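Local coordinates for mannuronan C5-epimerase (Pseudomonas syringae pv. tomato, PDB 4NK6), which converts beta-D-mannuronate to alpha-L-guluronate within the alginate polymer and belongs to the periplasmic complex that guides the new chain toward export, at residues Y212-Q218 with W245-Y251; I271-S277 with I296-V302; L322-G328 with L346-N352. All blocks are in the same frame, centred on the assembly; numbering follows the deposited sequence.

Following the chain from the N terminus, interaction 1 comes first: 245-251 returns beside 212-218 after a loop that includes helix 221-227. Interaction 2 closes the next, shorter loop, bringing 296-302 alongside 271-277, and interaction 3 does the same for 322-328 and 346-352. The three stand in series, none enclosing or crossing another, as expected for successive turns of a right-handed parallel beta-helix. Strand 246-251 lies next to 269-274, so interactions 1 and 2 touch; strand 296-299 lies next to 320-323, which joins interaction 2 to interaction 3. Interactions 1 and 3 do not meet, their centres being about 20 Å apart.

Interaction 1: Y212-Q218 with W245-Y251; sequences YGVSISQ and WYGFYCY
Tyr-212 reaches across to three aromatic residues of 245-251, and its side chain is the one to follow. With CG anti to the carbonyl carbon (chi1 -57°), the ring rises beside Tyr-246, both side chains pointing the same way. Tyr-212 CB comes first, 3.5 Å from CD2 of Tyr-246. Next, CG lies over the face of the Tyr-246 ring, and from here outward the two rings form an offset stack, their planes 20° apart. Tyr-212 CD1 meets the edge of the indole at Trp-245 CD1, 3.9 Å away. On the other flank of the ring, Tyr-212 CD2 presses on the face of Tyr-249, 3.6 Å from Tyr-249 CG, and Tyr-212 CE2 continues across that face to within 3.9 Å of Tyr-249 CZ. This second pair is T-shaped, Tyr-212 supplying the edge, with the planes at 68°.

Below the cluster the backbones run parallel, as adjacent rungs of a right-handed beta-helix do. Tyr-249 takes part twice, its N bonding to Val-214 O and its O accepting from Ile-216 N; Tyr-251 repeats this with Ile-216 O and Gln-218 N. At the corner before the strands, a water accepts from Val-214 N (3.0 Å) and donates to Tyr-246 O (2.6 Å), bridging the two segments. Ile-216 and Cys-250 face away from the tyrosines, and Ile-216 CG1 packs 3.7 Å from Phe-248 CE2. On the tyrosine side, Tyr-249 lies close to His-274, the inferred proton acceptor, and Tyr-246 also meets the ring of Tyr-269.

Interaction 2: I271-S277 with I296-V302; sequences IDPHDRS and IIISREV
The imidazole of His-274 lies flat over Ser-299, whose CB sits 3.8 Å from the ring centroid in a CH-pi contact, beneath the face. Ser-299 O is under the same ring nearer its rim, but it accepts its bond from Asp-275 N. The bond to Asp-275 fixes one edge of the imidazole: ND1 of His-274 donates to OD1 of Asp-275 at 2.9 Å, nearly straight at 176° and in the ring plane, though it meets the carboxylate from above.

The same Asp-275 OD1 takes a second bond, 3.0 Å long, from Arg-300 NH1. This one arrives on the syn side close to the carboxylate plane and forms a salt bridge, so two donors grip a single oxygen. Arg-300 runs alongside Asp-275, its chain bent at chi3 (-71°), and the guanidinium is turned 63° from the carboxylate. Its NH2 goes on to pair with Asp-407, while the neighbouring Arg-276 is held by Glu-252.

Away from these polar groups, Pro-273 CG packs 3.8 Å from Ile-298 CG2, and Val-302 CG2 tucks up to Pro-273 O at 3.7 Å. The rungs stay in step past the strands, where Arg-276 N bonds to Arg-300 O. Such stacked parallel turns are characteristic of the right-handed beta-helix of polysaccharide-acting enzymes, and here their polar side carries His-274, the probable proton acceptor of the epimerase, bonded through ND1 to Asp-275, which Arg-300 holds in turn.

Interaction 3: L322-G328 with L346-N352; sequences LDRNSVG and LYESGNN
Leu-322 and Leu-346 sit side by side at the ends of two parallel strands, where Tyr-347 N bonds to Leu-322 O at 2.9 Å, and both segments then turn off together, still joined by Asn-325 N to Glu-348 O and by Gly-328 N to Asn-351 O.

Ser-349 points into the first turn. Its OG, anti to its own carbonyl carbon (chi1 -69°), donates to Tyr-347 O and accepts from Ser-326 N at 3.2 Å, tying one bend to the other. Asn-352 does similar work farther on: its ND2 reaches Ser-326 O at 2.9 Å, the bond lying in both the amide and the carbonyl plane, and also donates to Ser-349 O, this time from well above the carbonyl plane. Leu-322 comes from the opposite direction, its CD2 resting 3.5 Å from Asn-352 CG, and its CB meets Leu-346 CD2 at 3.9 Å.

On the other side of the strands, Asp-323 OD1 touches Tyr-347 CB at 3.4 Å, with carboxylate and ring nearly perpendicular (84°). Asp-323 OD2 uses its syn lone pair for a salt bridge with Arg-324 NH1, 2.9 Å away, and also accepts from Ser-299 OG.

Strand 296-299 flanks the pair on one side, with Ile-298 against Leu-322 and Ser-326; beyond 346-352 the next turn supplies Arg-370 and Asn-371 to Glu-348 and Ser-372 to Ser-349 N.

Interaction 1: Y212-Q218 with W245-Y251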
loop_
_atom_site.group_PDB
_atom_site.type_symbol
_atom_site.label_atom_id
_atom_site.label_comp_id
_atom_site.label_asym_id
_atom_site.label_seq_id
_atom_site.Cartn_x
_atom_site.Cartn_y
_atom_site.Cartn_z
ATOM N N TYR A 212 7.653 4.113 -5.156
ATOM C CA TYR A 212 7.465 4.280 -3.719
ATOM C C TYR A 212 7.869 3.073 -2.871
ATOM O O TYR A 212 8.121 3.214 -1.682
ATOM C CB TYR A 212 6.009 4.625 -3.429
ATOM C CG TYR A 212 5.515 5.859 -4.153
ATOM C CD1 TYR A 212 6.231 7.052 -4.118
ATOM C CD2 TYR A 212 4.333 5.824 -4.886
ATOM C CE1 TYR A 212 5.767 8.195 -4.778
ATOM C CE2 TYR A 212 3.867 6.948 -5.546
ATOM C CZ TYR A 212 4.581 8.127 -5.488
ATOM O OH TYR A 212 4.103 9.226 -6.157
ATOM N N GLY A 213 7.910 1.891 -3.469
ATOM C CA GLY A 213 8.247 0.688 -2.723
ATOM C C GLY A 213 7.718 -0.561 -3.390
ATOM O O GLY A 213 8.425 -1.226 -4.139
ATOM N N VAL A 214 6.467 -0.895 -3.091
ATOM C CA VAL A 214 5.730 -1.905 -3.845
ATOM C C VAL A 214 4.508 -1.152 -4.339
ATOM O O VAL A 214 3.677 -0.731 -3.544
ATOM C CB VAL A 214 5.304 -3.090 -2.960
ATOM C CG1 VAL A 214 4.333 -4.004 -3.705
ATOM C CG2 VAL A 214 6.529 -3.858 -2.467
ATOM N N SER A 215 4.431 -0.937 -5.645
ATOM C CA SER A 215 3.392 -0.100 -6.224
ATOM C C SER A 215 2.626 -0.876 -7.272
ATOM O O SER A 215 3.224 -1.439 -8.179
ATOM C CB SER A 215 4.004 1.145 -6.893
ATOM O OG SER A 215 4.648 1.974 -5.947
ATOM N N ILE A 216 1.301 -0.883 -7.139
ATOM C CA ILE A 216 0.400 -1.544 -8.077
ATOM C C ILE A 216 -0.340 -0.429 -8.812
ATOM O O ILE A 216 -0.968 0.401 -8.179
ATOM C CB ILE A 216 -0.626 -2.412 -7.315
ATOM C CG1 ILE A 216 0.081 -3.268 -6.253
ATOM C CG2 ILE A 216 -1.444 -3.263 -8.272
ATOM C CD1 ILE A 216 1.046 -4.321 -6.843
ATOM N N SER A 217 -0.289 -0.395 -10.139
ATOM C CA SER A 217 -0.771 0.802 -10.818
ATOM C C SER A 217 -1.323 0.609 -12.215
ATOM O O SER A 217 -0.693 -0.013 -13.072
ATOM C CB SER A 217 0.353 1.852 -10.877
ATOM O OG SER A 217 -0.099 3.078 -11.433
ATOM N N GLN A 218 -2.496 1.180 -12.456
ATOM C CA GLN A 218 -2.963 1.351 -13.821
ATOM C C GLN A 218 -1.955 2.236 -14.565
ATOM O O GLN A 218 -1.244 3.032 -13.942
ATOM C CB GLN A 218 -4.355 1.995 -13.807
ATOM C CG GLN A 218 -4.966 2.289 -15.176
ATOM C CD GLN A 218 -5.088 1.049 -16.066
ATOM O OE1 GLN A 218 -4.119 0.626 -16.692
ATOM N NE2 GLN A 218 -6.283 0.474 -16.128
ATOM N N TRP A 245 9.793 3.188 1.684
ATOM C CA TRP A 245 9.298 4.573 1.591
ATOM C C TRP A 245 7.774 4.599 1.795
ATOM O O TRP A 245 7.279 5.262 2.712
ATOM C CB TRP A 245 9.739 5.214 0.262
ATOM C CG TRP A 245 9.253 6.618 0.034
ATOM C CD1 TRP A 245 8.268 7.006 -0.824
ATOM C CD2 TRP A 245 9.745 7.818 0.650
ATOM N NE1 TRP A 245 8.102 8.368 -0.769
ATOM C CE2 TRP A 245 9.002 8.892 0.122
ATOM C CE3 TRP A 245 10.731 8.086 1.605
ATOM C CZ2 TRP A 245 9.208 10.219 0.520
ATOM C CZ3 TRP A 245 10.940 9.411 1.995
ATOM C CH2 TRP A 245 10.176 10.455 1.455
ATOM N N TYR A 246 7.036 3.871 0.953
ATOM C CA TYR A 246 5.665 3.451 1.269
ATOM C C TYR A 246 5.691 1.935 1.313
ATOM O O TYR A 246 6.206 1.301 0.391
ATOM C CB TYR A 246 4.640 3.838 0.193
ATOM C CG TYR A 246 4.448 5.318 -0.115
ATOM C CD1 TYR A 246 5.141 6.314 0.567
ATOM C CD2 TYR A 246 3.561 5.706 -1.107
ATOM C CE1 TYR A 246 4.945 7.677 0.251
ATOM C CE2 TYR A 246 3.365 7.040 -1.426
ATOM C CZ TYR A 246 4.053 8.017 -0.750
ATOM O OH TYR A 246 3.822 9.328 -1.098
ATOM N N GLY A 247 5.138 1.342 2.364
ATOM C CA GLY A 247 5.073 -0.107 2.425
ATOM C C GLY A 247 4.265 -0.692 1.281
ATOM O O GLY A 247 4.632 -1.726 0.711
ATOM N N PHE A 248 3.153 -0.042 0.952
ATOM C CA PHE A 248 2.305 -0.472 -0.162
ATOM C C PHE A 248 1.637 0.746 -0.786
ATOM O O PHE A 248 1.190 1.644 -0.080
ATOM C CB PHE A 248 1.227 -1.454 0.307
ATOM C CG PHE A 248 0.197 -1.809 -0.768
ATOM C CD1 PHE A 248 -0.960 -1.048 -0.936
ATOM C CD2 PHE A 248 0.388 -2.903 -1.598
ATOM C CE1 PHE A 248 -1.901 -1.363 -1.912
ATOM C CE2 PHE A 248 -0.557 -3.235 -2.576
ATOM C CZ PHE A 248 -1.706 -2.460 -2.732
ATOM N N TYR A 249 1.566 0.771 -2.110
ATOM C CA TYR A 249 0.876 1.842 -2.812
ATOM C C TYR A 249 0.087 1.250 -3.961
ATOM O O TYR A 249 0.526 0.284 -4.586
ATOM C CB TYR A 249 1.893 2.857 -3.363
ATOM C CG TYR A 249 1.305 3.876 -4.325
ATOM C CD1 TYR A 249 0.734 5.056 -3.858
ATOM C CD2 TYR A 249 1.329 3.661 -5.699
ATOM C CE1 TYR A 249 0.194 5.994 -4.729
ATOM C CE2 TYR A 249 0.789 4.597 -6.581
ATOM C CZ TYR A 249 0.228 5.759 -6.087
ATOM O OH TYR A 249 -0.309 6.687 -6.952
ATOM N N CYS A 250 -1.075 1.824 -4.248
ATOM C CA CYS A 250 -1.753 1.487 -5.492
ATOM C C CYS A 250 -2.510 2.662 -6.114
ATOM O O CYS A 250 -2.806 3.656 -5.450
ATOM C CB CYS A 250 -2.649 0.247 -5.347
ATOM S SG CYS A 250 -4.097 0.450 -4.295
ATOM N N TYR A 251 -2.808 2.527 -7.400
ATOM C CA TYR A 251 -3.455 3.567 -8.190
ATOM C C TYR A 251 -4.398 2.882 -9.163
ATOM O O TYR A 251 -3.967 2.005 -9.922
ATOM C CB TYR A 251 -2.384 4.351 -8.968
ATOM C CG TYR A 251 -2.903 5.269 -10.069
ATOM C CD1 TYR A 251 -3.071 4.805 -11.372
ATOM C CD2 TYR A 251 -3.188 6.606 -9.813
ATOM C CE1 TYR A 251 -3.531 5.637 -12.385
ATOM C CE2 TYR A 251 -3.654 7.455 -10.819
ATOM C CZ TYR A 251 -3.819 6.960 -12.103
ATOM O OH TYR A 251 -4.276 7.786 -13.105
HETATM O O HOH W 1 5.019 1.391 -1.887
#

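Interaction 2: I271-S277 with I296-V302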
loop_
_atom_site.group_PDB
_atom_site.type_symbol
_atom_site.label_atom_id
_atom_site.label_comp_id
_atom_site.label_asym_id
_atom_site.label_seq_id
_atom_site.Cartn_x
_atom_site.Cartn_y
_atom_site.Cartn_z
ATOM N N ILE A 271 0.545 1.352 4.636
ATOM C CA ILE A 271 -0.284 0.896 3.526
ATOM C C ILE A 271 -1.047 2.102 2.978
ATOM O O ILE A 271 -1.814 2.729 3.707
ATOM C CB ILE A 271 -1.308 -0.175 4.010
ATOM C CG1 ILE A 271 -0.604 -1.295 4.790
ATOM C CG2 ILE A 271 -2.072 -0.771 2.843
ATOM C CD1 ILE A 271 -1.552 -2.410 5.273
ATOM N N ASP A 272 -0.843 2.424 1.700
ATOM C CA ASP A 272 -1.334 3.690 1.134
ATOM C C ASP A 272 -2.053 3.518 -0.216
ATOM O O ASP A 272 -1.566 3.989 -1.253
ATOM C CB ASP A 272 -0.136 4.658 1.000
ATOM C CG ASP A 272 -0.490 5.987 0.309
ATOM O OD1 ASP A 272 -1.564 6.564 0.579
ATOM O OD2 ASP A 272 0.322 6.441 -0.526
ATOM N N PRO A 273 -3.220 2.843 -0.216
ATOM C CA PRO A 273 -3.988 2.722 -1.465
ATOM C C PRO A 273 -4.506 4.084 -1.932
ATOM O O PRO A 273 -4.862 4.901 -1.095
ATOM C CB PRO A 273 -5.173 1.843 -1.058
ATOM C CG PRO A 273 -4.709 1.098 0.162
ATOM C CD PRO A 273 -3.869 2.110 0.888
ATOM N N HIS A 274 -4.575 4.312 -3.242
ATOM C CA HIS A 274 -4.826 5.655 -3.754
ATOM C C HIS A 274 -5.687 5.655 -5.006
ATOM O O HIS A 274 -5.807 4.641 -5.706
ATOM C CB HIS A 274 -3.487 6.328 -4.120
ATOM C CG HIS A 274 -3.185 7.571 -3.335
ATOM N ND1 HIS A 274 -3.554 8.829 -3.762
ATOM C CD2 HIS A 274 -2.531 7.748 -2.162
ATOM C CE1 HIS A 274 -3.152 9.729 -2.881
ATOM N NE2 HIS A 274 -2.525 9.101 -1.903
ATOM N N ASP A 275 -6.261 6.821 -5.283
ATOM C CA ASP A 275 -6.731 7.186 -6.620
ATOM C C ASP A 275 -7.675 6.198 -7.292
ATOM O O ASP A 275 -7.291 5.503 -8.236
ATOM C CB ASP A 275 -5.537 7.459 -7.541
ATOM C CG ASP A 275 -4.816 8.764 -7.205
ATOM O OD1 ASP A 275 -5.097 9.376 -6.154
ATOM O OD2 ASP A 275 -3.954 9.175 -7.991
ATOM N N ARG A 276 -8.913 6.161 -6.812
ATOM C CA ARG A 276 -9.981 5.409 -7.459
ATOM C C ARG A 276 -9.723 3.898 -7.482
ATOM O O ARG A 276 -10.191 3.196 -8.361
ATOM C CB ARG A 276 -10.256 5.969 -8.868
ATOM C CG ARG A 276 -10.601 7.475 -8.868
ATOM C CD ARG A 276 -10.513 8.123 -10.267
ATOM N NE ARG A 276 -9.152 8.071 -10.811
ATOM C CZ ARG A 276 -8.153 8.868 -10.424
ATOM N NH1 ARG A 276 -6.951 8.752 -10.975
ATOM N NH2 ARG A 276 -8.352 9.792 -9.494
ATOM N N SER A 277 -8.966 3.403 -6.512
ATOM C CA SER A 277 -8.887 1.966 -6.302
ATOM C C SER A 277 -10.176 1.559 -5.580
ATOM O O SER A 277 -10.827 2.398 -4.952
ATOM C CB SER A 277 -7.644 1.613 -5.477
ATOM O OG SER A 277 -6.444 1.989 -6.156
ATOM N N ILE A 296 -2.098 3.291 8.090
ATOM C CA ILE A 296 -2.930 2.901 6.962
ATOM C C ILE A 296 -3.705 4.116 6.482
ATOM O O ILE A 296 -4.362 4.792 7.271
ATOM C CB ILE A 296 -3.929 1.786 7.365
ATOM C CG1 ILE A 296 -3.190 0.534 7.863
ATOM C CG2 ILE A 296 -4.856 1.447 6.211
ATOM C CD1 ILE A 296 -4.135 -0.607 8.274
ATOM N N ILE A 297 -3.618 4.415 5.191
ATOM C CA ILE A 297 -4.377 5.537 4.643
ATOM C C ILE A 297 -4.889 5.198 3.248
ATOM O O ILE A 297 -4.128 4.766 2.397
ATOM C CB ILE A 297 -3.556 6.881 4.622
ATOM C CG1 ILE A 297 -4.315 7.965 3.841
ATOM C CG2 ILE A 297 -2.153 6.673 4.012
ATOM C CD1 ILE A 297 -3.677 9.399 3.887
ATOM N N ILE A 298 -6.185 5.363 3.024
ATOM C CA ILE A 298 -6.706 5.297 1.668
ATOM C C ILE A 298 -7.096 6.715 1.264
ATOM O O ILE A 298 -7.690 7.452 2.053
ATOM C CB ILE A 298 -7.881 4.313 1.536
ATOM C CG1 ILE A 298 -9.115 4.805 2.305
ATOM C CG2 ILE A 298 -7.467 2.921 2.039
ATOM C CD1 ILE A 298 -10.290 3.828 2.235
ATOM N N SER A 299 -6.724 7.113 0.049
ATOM C CA SER A 299 -6.871 8.505 -0.341
ATOM C C SER A 299 -7.284 8.676 -1.791
ATOM O O SER A 299 -6.732 8.039 -2.696
ATOM C CB SER A 299 -5.571 9.273 -0.075
ATOM O OG SER A 299 -5.690 10.617 -0.495
ATOM N N ARG A 300 -8.263 9.551 -1.984
ATOM C CA ARG A 300 -8.768 9.960 -3.296
ATOM C C ARG A 300 -9.643 8.921 -3.967
ATOM O O ARG A 300 -9.209 8.194 -4.869
ATOM C CB ARG A 300 -7.673 10.481 -4.246
ATOM C CG ARG A 300 -8.274 11.181 -5.478
ATOM C CD ARG A 300 -7.239 11.882 -6.352
ATOM N NE ARG A 300 -6.694 13.079 -5.719
ATOM C CZ ARG A 300 -5.432 13.208 -5.316
ATOM N NH1 ARG A 300 -4.567 12.215 -5.495
ATOM N NH2 ARG A 300 -5.030 14.345 -4.755
ATOM N N GLU A 301 -10.892 8.888 -3.521
ATOM C CA GLU A 301 -11.903 7.965 -4.025
ATOM C C GLU A 301 -11.480 6.513 -3.973
ATOM O O GLU A 301 -11.699 5.756 -4.914
ATOM C CB GLU A 301 -12.338 8.348 -5.442
ATOM C CG GLU A 301 -12.750 9.805 -5.558
ATOM C CD GLU A 301 -13.500 10.066 -6.839
ATOM O OE1 GLU A 301 -12.858 10.458 -7.831
ATOM O OE2 GLU A 301 -14.729 9.851 -6.852
ATOM N N VAL A 302 -10.865 6.110 -2.873
ATOM C CA VAL A 302 -10.743 4.690 -2.634
ATOM C C VAL A 302 -12.074 4.270 -2.027
ATOM O O VAL A 302 -12.412 4.666 -0.908
ATOM C CB VAL A 302 -9.551 4.349 -1.747
ATOM C CG1 VAL A 302 -9.452 2.837 -1.580
ATOM C CG2 VAL A 302 -8.279 4.888 -2.387
#

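Interaction 3: L322-G328 with L346-N352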
loop_
_atom_site.group_PDB
_atom_site.type_symbol
_atom_site.label_atom_id
_atom_site.label_comp_id
_atom_site.label_asym_id
_atom_site.label_seq_id
_atom_site.Cartn_x
_atom_site.Cartn_y
_atom_site.Cartn_z
ATOM N N LEU A 322 -9.053 7.803 6.224
ATOM C CA LEU A 322 -9.838 7.806 4.981
ATOM C C LEU A 322 -9.847 9.242 4.462
ATOM O O LEU A 322 -10.342 10.140 5.143
ATOM C CB LEU A 322 -11.279 7.347 5.227
ATOM C CG LEU A 322 -11.581 5.847 5.368
ATOM C CD1 LEU A 322 -10.719 5.177 6.410
ATOM C CD2 LEU A 322 -13.059 5.625 5.684
ATOM N N ASP A 323 -9.299 9.459 3.267
ATOM C CA ASP A 323 -9.004 10.814 2.795
ATOM C C ASP A 323 -9.586 11.090 1.408
ATOM O O ASP A 323 -9.705 10.176 0.578
ATOM C CB ASP A 323 -7.482 11.015 2.771
ATOM C CG ASP A 323 -7.065 12.401 2.277
ATOM O OD1 ASP A 323 -7.562 13.409 2.811
ATOM O OD2 ASP A 323 -6.233 12.479 1.353
ATOM N N ARG A 324 -9.941 12.349 1.163
ATOM C CA ARG A 324 -10.293 12.823 -0.183
ATOM C C ARG A 324 -11.396 12.016 -0.871
ATOM O O ARG A 324 -11.160 11.355 -1.890
ATOM C CB ARG A 324 -9.042 12.898 -1.072
ATOM C CG ARG A 324 -8.137 14.095 -0.757
ATOM C CD ARG A 324 -6.828 14.094 -1.552
ATOM N NE ARG A 324 -6.161 15.399 -1.503
ATOM C CZ ARG A 324 -5.449 15.841 -0.466
ATOM N NH1 ARG A 324 -5.306 15.085 0.616
ATOM N NH2 ARG A 324 -4.878 17.041 -0.510
ATOM N N ASN A 325 -12.596 12.075 -0.305
ATOM C CA ASN A 325 -13.781 11.515 -0.944
ATOM C C ASN A 325 -13.682 9.999 -1.169
ATOM O O ASN A 325 -14.125 9.471 -2.196
ATOM C CB ASN A 325 -14.084 12.276 -2.249
ATOM C CG ASN A 325 -15.498 12.055 -2.742
ATOM O OD1 ASN A 325 -16.395 11.729 -1.961
ATOM N ND2 ASN A 325 -15.709 12.236 -4.050
ATOM N N SER A 326 -13.098 9.308 -0.195
ATOM C CA SER A 326 -13.073 7.851 -0.175
ATOM C C SER A 326 -14.307 7.348 0.565
ATOM O O SER A 326 -14.417 7.523 1.783
ATOM C CB SER A 326 -11.801 7.350 0.512
ATOM O OG SER A 326 -10.652 7.694 -0.244
ATOM N N VAL A 327 -15.235 6.733 -0.168
ATOM C CA VAL A 327 -16.581 6.468 0.352
ATOM C C VAL A 327 -17.026 5.006 0.201
ATOM O O VAL A 327 -16.452 4.258 -0.580
ATOM C CB VAL A 327 -17.636 7.380 -0.349
ATOM C CG1 VAL A 327 -17.178 8.836 -0.347
ATOM C CG2 VAL A 327 -17.899 6.914 -1.778
ATOM N N GLY A 328 -18.059 4.612 0.949
ATOM C CA GLY A 328 -18.640 3.285 0.823
ATOM C C GLY A 328 -17.807 2.209 1.494
ATOM O O GLY A 328 -17.962 1.010 1.218
ATOM N N LEU A 346 -11.063 10.787 9.580
ATOM C CA LEU A 346 -11.769 10.907 8.311
ATOM C C LEU A 346 -11.662 12.339 7.804
ATOM O O LEU A 346 -12.073 13.284 8.478
ATOM C CB LEU A 346 -13.245 10.521 8.437
ATOM C CG LEU A 346 -13.641 9.141 8.988
ATOM C CD1 LEU A 346 -14.929 8.698 8.353
ATOM C CD2 LEU A 346 -12.583 8.080 8.817
ATOM N N TYR A 347 -11.095 12.484 6.616
ATOM C CA TYR A 347 -10.918 13.775 5.989
ATOM C C TYR A 347 -11.780 13.829 4.728
ATOM O O TYR A 347 -11.471 13.147 3.741
ATOM C CB TYR A 347 -9.470 13.927 5.538
ATOM C CG TYR A 347 -8.423 14.216 6.594
ATOM C CD1 TYR A 347 -8.555 15.278 7.482
ATOM C CD2 TYR A 347 -7.263 13.453 6.657
ATOM C CE1 TYR A 347 -7.558 15.559 8.414
ATOM C CE2 TYR A 347 -6.277 13.719 7.582
ATOM C CZ TYR A 347 -6.424 14.771 8.454
ATOM O OH TYR A 347 -5.420 15.023 9.365
ATOM N N GLU A 348 -12.841 14.634 4.758
ATOM C CA GLU A 348 -13.673 14.872 3.579
ATOM C C GLU A 348 -14.079 13.565 2.895
ATOM O O GLU A 348 -14.011 13.445 1.670
ATOM C CB GLU A 348 -12.936 15.779 2.584
ATOM C CG GLU A 348 -12.686 17.208 3.088
ATOM C CD GLU A 348 -11.633 17.288 4.197
ATOM O OE1 GLU A 348 -10.516 16.759 4.016
ATOM O OE2 GLU A 348 -11.920 17.888 5.251
ATOM N N SER A 349 -14.454 12.578 3.698
ATOM C CA SER A 349 -14.748 11.237 3.194
ATOM C C SER A 349 -16.002 10.705 3.880
ATOM O O SER A 349 -15.924 10.085 4.950
ATOM C CB SER A 349 -13.571 10.288 3.457
ATOM O OG SER A 349 -12.444 10.626 2.661
ATOM N N GLY A 350 -17.153 10.960 3.261
ATOM C CA GLY A 350 -18.436 10.620 3.849
ATOM C C GLY A 350 -18.932 9.224 3.508
ATOM O O GLY A 350 -18.285 8.499 2.759
ATOM N N ASN A 351 -20.070 8.849 4.088
ATOM C CA ASN A 351 -20.742 7.590 3.773
ATOM C C ASN A 351 -19.879 6.361 4.014
ATOM O O ASN A 351 -19.783 5.466 3.166
ATOM C CB ASN A 351 -21.280 7.621 2.344
ATOM C CG ASN A 351 -22.310 8.730 2.144
ATOM O OD1 ASN A 351 -23.464 8.593 2.539
ATOM N ND2 ASN A 351 -21.888 9.836 1.544
ATOM N N ASN A 352 -19.252 6.341 5.181
ATOM C CA ASN A 352 -18.421 5.230 5.605
ATOM C C ASN A 352 -18.959 4.652 6.901
ATOM O O ASN A 352 -19.581 5.369 7.699
ATOM C CB ASN A 352 -16.965 5.691 5.792
ATOM C CG ASN A 352 -16.276 6.004 4.469
ATOM O OD1 ASN A 352 -16.109 5.126 3.632
ATOM N ND2 ASN A 352 -15.866 7.260 4.283
HETATM O O HOH W 2 -9.266 15.258 2.179
HETATM O O HOH W 3 -17.141 12.398 0.631
#